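Local atomic coordinates of C24 protein (Bizionia argentinensis JUB59, PDB entry 6OV6), a protein that probably forms the receptor-binding tip of the long tail fibre of a temperate bacteriophage, as a trimer that binds manganese ions. Residues A[147-150]-A[151-154]. Numbering follows the deposited sequence.
Sequences GWQL and CDGT
Gln149, near the end of strand 148-150, reaches over the turn that follows and brings its amide to Asp152 and Thr154. The turn combines an inverse gamma turn centred on Cys151 with an Asx turn at Asp152, and it leads the chain out of a three-stranded antiparallel sheet, where strand 148-150 lies beside strand 267-275. Gln149 NE2 donates to Leu150 O at 3.0 Å, nearly straight (169°), with that oxygen in the amide plane. Chi1 of 73° sets CG between the backbone N and the carbonyl carbon, and the extended chain beyond carries the amide forward along the turn. There NE2 lies 3.2 Å from Asp152 OD1, with the amide and carboxylate planes steeply inclined. Thr154 OG1 is 3.1 Å from the same NE2; the hydrogen bond from Gln149 NE2 to Thr154 O is weak.

The tightly packed side belongs to Cys151, buried against Leu160 and Ile274, and to Leu150, whose carbonyl O has Asp152 CG 3.5 Å away. Leu150 also packs on Tyr168 of the second subunit, and Trp148 NE1 donates to Arg125 O of that subunit. By contrast, Thr154 is exposed to solvent and is tied to Asp152 by two hydrogen bonds: its donors meet Asp152 OD1 from one face of the carboxylate, the backbone N at 3.1 Å and, on the syn side, OG1 at 2.6 Å.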
# COMPACT_ATOMS: atom_id res chain seq x y z
N GLY A 147 4.64 19.03 17.53
CA GLY A 147 4.28 19.61 16.24
C GLY A 147 3.67 18.60 15.29
O GLY A 147 3.13 18.98 14.25
N TRP A 148 3.75 17.32 15.64
CA TRP A 148 3.20 16.23 14.81
C TRP A 148 1.94 15.65 15.44
O TRP A 148 1.79 15.70 16.66
CB TRP A 148 4.25 15.10 14.65
CG TRP A 148 5.48 15.51 13.89
CD1 TRP A 148 6.55 16.22 14.37
CD2 TRP A 148 5.80 15.17 12.53
NE1 TRP A 148 7.50 16.37 13.38
CE2 TRP A 148 7.06 15.74 12.24
CE3 TRP A 148 5.14 14.42 11.53
CZ2 TRP A 148 7.68 15.58 10.99
CZ3 TRP A 148 5.73 14.30 10.28
CH2 TRP A 148 6.98 14.87 10.02
N GLN A 149 1.08 15.04 14.61
CA GLN A 149 -0.10 14.34 15.10
C GLN A 149 -0.42 13.19 14.15
O GLN A 149 0.02 13.19 13.00
CB GLN A 149 -1.33 15.28 15.20
CG GLN A 149 -1.94 15.69 13.87
CD GLN A 149 -3.33 16.25 14.05
OE1 GLN A 149 -3.50 17.43 14.40
NE2 GLN A 149 -4.34 15.44 13.77
N LEU A 150 -1.26 12.27 14.61
CA LEU A 150 -1.75 11.15 13.83
C LEU A 150 -2.67 11.69 12.71
O LEU A 150 -3.41 12.67 12.94
CB LEU A 150 -2.55 10.26 14.79
CG LEU A 150 -2.72 8.77 14.47
CD1 LEU A 150 -1.36 8.03 14.50
CD2 LEU A 150 -3.70 8.13 15.44
N CYS A 151 -2.61 11.10 11.50
CA CYS A 151 -3.52 11.48 10.41
C CYS A 151 -4.85 10.77 10.74
O CYS A 151 -5.06 9.61 10.36
CB CYS A 151 -2.98 11.05 9.05
SG CYS A 151 -1.45 11.92 8.58
N ASP A 152 -5.68 11.44 11.56
CA ASP A 152 -6.92 10.88 12.10
C ASP A 152 -8.22 11.60 11.70
O ASP A 152 -9.30 11.22 12.18
CB ASP A 152 -6.82 10.77 13.63
CG ASP A 152 -6.52 12.09 14.35
OD1 ASP A 152 -6.56 13.15 13.69
OD2 ASP A 152 -6.16 12.04 15.54
N GLY A 153 -8.14 12.58 10.83
CA GLY A 153 -9.31 13.33 10.41
C GLY A 153 -9.53 14.63 11.17
O GLY A 153 -10.31 15.46 10.70
N THR A 154 -8.84 14.82 12.32
CA THR A 154 -8.90 16.05 13.15
C THR A 154 -7.91 17.10 12.62
O THR A 154 -6.92 16.74 11.97
CB THR A 154 -8.61 15.73 14.64
OG1 THR A 154 -7.23 15.41 14.84
CG2 THR A 154 -9.50 14.64 15.21